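Local structure of MTH169 (Methanobacterium thermoautotrophicum, 1GTD) at residues M4-I9 and V42-M47; N17-T22 and T37-V42. The protein belongs to the PurS family, small alpha+beta proteins built round an antiparallel sheet, and forms an assembly of four chains in this structure. All coordinates share one frame; numbering follows the deposited sequence.

Contact 1. Residues M4-I9 and V42-M47; sequences MVEVRI and VITFTM
The backbone N of Val7 donates to Ile43 O at 2.7 Å, with an angle of 175° at the hydrogen. Ile43 N returns a bond to Val7 O (2.8 Å), which makes this a hydrogen-bonded pair of an antiparallel sheet. Val5 and Phe45 form the next one, with Val5 N 2.9 Å from Phe45 O. Between the two, at the non-hydrogen-bonded pair Glu6 and Thr44, the CA-H of Glu6 gives Ile43 O a second, weaker contact.

Val5, Val7, Ile43 and Phe45 share the face covered by helix 59-67, where beta-branched and aromatic residues suit a buried strand. Phe45 takes the torsion that sets CG between its own backbone N and carbonyl carbon (chi1 61°), and its ring lies beside Val5. Val5 CB stands over the ring face, 4.0 Å from the centroid, in a CH-pi contact. Farther along, the ends of Ile9 and Ile43 meet, CD1 to CD1, at 3.9 Å.

The face bearing Glu6, Arg8 and Val42 is more polar. Glu6 extends its methylenes across Val42, CG to CG1 3.5 Å, and its OE2 forms a long salt bridge with Arg8 NH1. Arg8 of the second subunit lies close by, and this carboxylate may partly offset the like charges. The bend in the Arg8 chain at chi3 (68°) turns one face of its guanidinium onto Val42, whose CG2 lies 3.8 Å above the centre.

Contact 2. Residues N17-T22 and T37-V42; sequences NPEAAT and TDTTDV
Ala20 sets its methyl against the strand in a helix-on-strand packing, where the first turn of helix 18-30 lies over the start of strand 37-47. The segment axes come within 7.2 Å, and an alanine is small enough for so close an approach: its CB is 4.3 Å from Asp38 CA, and its carbonyl O meets Thr37 CG2 at 3.6 Å. With OG1 of Thr37 anti to the carbonyl carbon (chi1 -59°), CG2 falls anti to the backbone N and faces the helix, while OG1 hydrogen-bonds to Glu24 one turn further on. Asn17, a residue type well suited to its N-cap position, crosses Thr39 at about a right angle.

The looser margin belongs to Glu19. Its extended chain also runs crosswise to Thr39 and reaches it by van der Waals contact, OE2 to CG2 3.5 Å, without a hydrogen bond. Asp41 OD2 lies 5.0 Å from Glu19 OE2, and this pair of like charges may raise the pKa of one of them somewhat. On the helix side turned from the strand, Pro18, Ala21 and Thr22 meet a third subunit. Within the helix, Pro18 O is gripped from opposite faces of its carbonyl plane, by Thr22 N at 2.8 Å and Thr22 OG1 at 2.7 Å.

Overall arrangement
From the N terminus, strand 3-11 supplies the first half of contact 1, and the chain then passes into helix 18-30, whose opening turn enters contact 2. Strand 34-35 follows, and strand 37-47 completes both contacts in succession: its beginning meets the helix, closing the inner loop, and its later part pairs with strand 3-11, closing the outer one. Contact 2 is therefore nested inside contact 1. Their centres lie about 19 Å apart, on opposite sides of the chain's centre, yet they share Val42, and a probable hydrogen bond from Ile9 N to Asp41 O joins them. Both reach the second subunit, whose strand continues the sheet beyond strand 37-47.

Contact 1. Residues M4-I9 and V42-M47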
loop_
_atom_site.group_PDB
_atom_site.type_symbol
_atom_site.label_atom_id
_atom_site.label_comp_id
_atom_site.label_asym_id
_atom_site.label_seq_id
_atom_site.Cartn_x
_atom_site.Cartn_y
_atom_site.Cartn_z
HETATM N N MSE B 4 0.039 -23.674 8.707
HETATM C CA MSE B 4 -0.664 -22.566 8.078
HETATM C C MSE B 4 -0.519 -21.350 9.004
HETATM O O MSE B 4 -1.056 -21.334 10.117
HETATM C CB MSE B 4 -2.126 -22.957 7.900
HETATM C CG MSE B 4 -2.916 -22.076 6.974
HETATM SE SE MSE B 4 -4.374 -23.055 6.107
HETATM C CE MSE B 4 -5.741 -22.881 7.495
ATOM N N VAL B 5 0.212 -20.338 8.544
ATOM C CA VAL B 5 0.460 -19.144 9.345
ATOM C C VAL B 5 -0.327 -17.914 8.908
ATOM O O VAL B 5 -0.502 -17.672 7.717
ATOM C CB VAL B 5 1.965 -18.770 9.319
ATOM C CG1 VAL B 5 2.255 -17.664 10.331
ATOM C CG2 VAL B 5 2.818 -20.002 9.584
ATOM N N GLU B 6 -0.803 -17.142 9.881
ATOM C CA GLU B 6 -1.526 -15.907 9.589
ATOM C C GLU B 6 -1.052 -14.785 10.506
ATOM O O GLU B 6 -1.159 -14.887 11.733
ATOM C CB GLU B 6 -3.035 -16.067 9.765
ATOM C CG GLU B 6 -3.770 -14.740 9.539
ATOM C CD GLU B 6 -5.275 -14.834 9.709
ATOM O OE1 GLU B 6 -5.732 -15.261 10.793
ATOM O OE2 GLU B 6 -6.004 -14.466 8.760
ATOM N N VAL B 7 -0.528 -13.716 9.909
ATOM C CA VAL B 7 -0.050 -12.569 10.677
ATOM C C VAL B 7 -0.910 -11.345 10.381
ATOM O O VAL B 7 -0.993 -10.890 9.237
ATOM C CB VAL B 7 1.412 -12.229 10.345
ATOM C CG1 VAL B 7 1.907 -11.136 11.266
ATOM C CG2 VAL B 7 2.276 -13.454 10.497
ATOM N N ARG B 8 -1.565 -10.826 11.417
ATOM C CA ARG B 8 -2.415 -9.647 11.270
ATOM C C ARG B 8 -1.667 -8.458 11.850
ATOM O O ARG B 8 -1.190 -8.507 12.979
ATOM C CB ARG B 8 -3.744 -9.876 11.981
ATOM C CG ARG B 8 -4.433 -11.153 11.510
ATOM C CD ARG B 8 -5.780 -11.338 12.163
ATOM N NE ARG B 8 -6.730 -10.324 11.714
ATOM C CZ ARG B 8 -7.692 -10.532 10.815
ATOM N NH1 ARG B 8 -7.843 -11.733 10.259
ATOM N NH2 ARG B 8 -8.505 -9.534 10.471
ATOM N N ILE B 9 -1.547 -7.396 11.060
ATOM C CA ILE B 9 -0.812 -6.205 11.466
ATOM C C ILE B 9 -1.660 -4.936 11.450
ATOM O O ILE B 9 -2.288 -4.611 10.447
ATOM C CB ILE B 9 0.400 -6.028 10.548
ATOM C CG1 ILE B 9 1.157 -7.355 10.477
ATOM C CG2 ILE B 9 1.327 -4.957 11.080
ATOM C CD1 ILE B 9 2.266 -7.402 9.455
ATOM N N VAL B 42 -3.285 -8.421 6.511
ATOM C CA VAL B 42 -3.151 -9.810 6.899
ATOM C C VAL B 42 -2.271 -10.562 5.918
ATOM O O VAL B 42 -2.507 -10.549 4.713
ATOM C CB VAL B 42 -4.524 -10.488 6.986
ATOM C CG1 VAL B 42 -4.376 -11.888 7.572
ATOM C CG2 VAL B 42 -5.464 -9.621 7.826
ATOM N N ILE B 43 -1.237 -11.196 6.458
ATOM C CA ILE B 43 -0.314 -11.971 5.660
ATOM C C ILE B 43 -0.500 -13.419 6.060
ATOM O O ILE B 43 -0.472 -13.736 7.248
ATOM C CB ILE B 43 1.124 -11.577 5.945
ATOM C CG1 ILE B 43 1.266 -10.064 5.819
ATOM C CG2 ILE B 43 2.052 -12.296 4.982
ATOM C CD1 ILE B 43 2.632 -9.545 6.186
ATOM N N THR B 44 -0.706 -14.290 5.075
ATOM C CA THR B 44 -0.882 -15.709 5.343
ATOM C C THR B 44 0.147 -16.484 4.524
ATOM O O THR B 44 0.586 -16.020 3.478
ATOM C CB THR B 44 -2.297 -16.187 4.955
ATOM O OG1 THR B 44 -3.272 -15.202 5.329
ATOM C CG2 THR B 44 -2.625 -17.469 5.686
ATOM N N PHE B 45 0.540 -17.659 4.999
ATOM C CA PHE B 45 1.520 -18.469 4.278
ATOM C C PHE B 45 1.825 -19.790 4.963
ATOM O O PHE B 45 1.787 -19.907 6.189
ATOM C CB PHE B 45 2.822 -17.683 4.065
ATOM C CG PHE B 45 3.509 -17.269 5.339
ATOM C CD1 PHE B 45 4.388 -18.133 5.986
ATOM C CD2 PHE B 45 3.264 -16.017 5.903
ATOM C CE1 PHE B 45 5.012 -17.755 7.179
ATOM C CE2 PHE B 45 3.881 -15.630 7.100
ATOM C CZ PHE B 45 4.755 -16.504 7.734
ATOM N N THR B 46 2.127 -20.787 4.146
ATOM C CA THR B 46 2.443 -22.123 4.621
ATOM C C THR B 46 3.926 -22.248 4.966
ATOM O O THR B 46 4.759 -21.484 4.466
ATOM C CB THR B 46 2.050 -23.149 3.548
ATOM O OG1 THR B 46 0.624 -23.238 3.506
ATOM C CG2 THR B 46 2.647 -24.523 3.841
HETATM N N MSE B 47 4.254 -23.216 5.819
HETATM C CA MSE B 47 5.635 -23.411 6.236
HETATM C C MSE B 47 5.876 -24.767 6.900
HETATM O O MSE B 47 5.332 -25.046 7.964
HETATM C CB MSE B 47 6.007 -22.278 7.189
HETATM C CG MSE B 47 7.380 -22.342 7.817
HETATM SE SE MSE B 47 7.637 -20.722 8.880
HETATM C CE MSE B 47 9.100 -19.911 7.898
#

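Contact 2. Residues N17-T22 and T37-V42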
loop_
_atom_site.group_PDB
_atom_site.type_symbol
_atom_site.label_atom_id
_atom_site.label_comp_id
_atom_site.label_asym_id
_atom_site.label_seq_id
_atom_site.Cartn_x
_atom_site.Cartn_y
_atom_site.Cartn_z
ATOM N N ASN B 17 -3.246 6.926 10.469
ATOM C CA ASN B 17 -3.345 5.885 9.462
ATOM C C ASN B 17 -3.746 6.606 8.189
ATOM O O ASN B 17 -4.929 6.849 7.948
ATOM C CB ASN B 17 -4.406 4.860 9.846
ATOM C CG ASN B 17 -4.493 3.713 8.858
ATOM O OD1 ASN B 17 -5.217 2.749 9.086
ATOM N ND2 ASN B 17 -3.753 3.813 7.757
ATOM N N PRO B 18 -2.761 6.977 7.364
ATOM C CA PRO B 18 -3.017 7.687 6.108
ATOM C C PRO B 18 -4.127 7.065 5.261
ATOM O O PRO B 18 -5.028 7.767 4.782
ATOM C CB PRO B 18 -1.657 7.648 5.407
ATOM C CG PRO B 18 -0.690 7.665 6.560
ATOM C CD PRO B 18 -1.325 6.679 7.518
ATOM N N GLU B 19 -4.061 5.747 5.082
ATOM C CA GLU B 19 -5.042 5.024 4.280
ATOM C C GLU B 19 -6.421 5.165 4.897
ATOM O O GLU B 19 -7.377 5.555 4.226
ATOM C CB GLU B 19 -4.650 3.544 4.185
ATOM C CG GLU B 19 -5.570 2.690 3.305
ATOM C CD GLU B 19 -5.241 1.188 3.335
ATOM O OE1 GLU B 19 -6.044 0.396 2.777
ATOM O OE2 GLU B 19 -4.193 0.797 3.908
ATOM N N ALA B 20 -6.516 4.851 6.184
ATOM C CA ALA B 20 -7.777 4.940 6.911
ATOM C C ALA B 20 -8.387 6.340 6.789
ATOM O O ALA B 20 -9.572 6.490 6.476
ATOM C CB ALA B 20 -7.548 4.600 8.371
ATOM N N ALA B 21 -7.575 7.362 7.039
ATOM C CA ALA B 21 -8.051 8.737 6.956
ATOM C C ALA B 21 -8.497 9.060 5.531
ATOM O O ALA B 21 -9.505 9.735 5.318
ATOM C CB ALA B 21 -6.948 9.698 7.397
ATOM N N THR B 22 -7.744 8.571 4.558
ATOM C CA THR B 22 -8.071 8.820 3.162
ATOM C C THR B 22 -9.413 8.190 2.764
ATOM O O THR B 22 -10.259 8.827 2.130
ATOM C CB THR B 22 -6.943 8.300 2.261
ATOM O OG1 THR B 22 -5.757 9.062 2.518
ATOM C CG2 THR B 22 -7.315 8.426 0.803
ATOM N N THR B 37 -12.803 4.674 11.053
ATOM C CA THR B 37 -12.261 3.842 9.994
ATOM C C THR B 37 -10.945 3.270 10.511
ATOM O O THR B 37 -10.245 3.923 11.286
ATOM C CB THR B 37 -12.004 4.642 8.698
ATOM O OG1 THR B 37 -13.225 5.241 8.243
ATOM C CG2 THR B 37 -11.483 3.715 7.607
ATOM N N ASP B 38 -10.623 2.052 10.086
ATOM C CA ASP B 38 -9.408 1.375 10.518
ATOM C C ASP B 38 -8.972 0.398 9.421
ATOM O O ASP B 38 -9.803 -0.083 8.637
ATOM C CB ASP B 38 -9.707 0.621 11.811
ATOM C CG ASP B 38 -8.521 0.548 12.740
ATOM O OD1 ASP B 38 -8.680 -0.030 13.844
ATOM O OD2 ASP B 38 -7.439 1.065 12.372
ATOM N N THR B 39 -7.678 0.098 9.376
ATOM C CA THR B 39 -7.125 -0.804 8.364
ATOM C C THR B 39 -6.214 -1.867 8.979
ATOM O O THR B 39 -5.391 -1.569 9.847
ATOM C CB THR B 39 -6.311 0.011 7.308
ATOM O OG1 THR B 39 -7.138 0.308 6.173
ATOM C CG2 THR B 39 -5.056 -0.739 6.877
ATOM N N THR B 40 -6.363 -3.106 8.525
ATOM C CA THR B 40 -5.542 -4.200 9.019
ATOM C C THR B 40 -4.950 -4.912 7.819
ATOM O O THR B 40 -5.612 -5.066 6.785
ATOM C CB THR B 40 -6.368 -5.222 9.816
ATOM O OG1 THR B 40 -7.079 -4.557 10.869
ATOM C CG2 THR B 40 -5.453 -6.274 10.421
ATOM N N ASP B 41 -3.703 -5.339 7.948
ATOM C CA ASP B 41 -3.041 -6.048 6.869
ATOM C C ASP B 41 -2.864 -7.470 7.331
ATOM O O ASP B 41 -2.361 -7.707 8.421
ATOM C CB ASP B 41 -1.683 -5.424 6.573
ATOM C CG ASP B 41 -1.797 -3.971 6.199
ATOM O OD1 ASP B 41 -1.321 -3.114 6.983
ATOM O OD2 ASP B 41 -2.385 -3.687 5.126
ATOM N N VAL B 42 -3.285 -8.421 6.511
ATOM C CA VAL B 42 -3.151 -9.810 6.899
ATOM C C VAL B 42 -2.271 -10.562 5.918
ATOM O O VAL B 42 -2.507 -10.549 4.713
ATOM C CB VAL B 42 -4.524 -10.488 6.986
ATOM C CG1 VAL B 42 -4.376 -11.888 7.572
ATOM C CG2 VAL B 42 -5.464 -9.621 7.826
#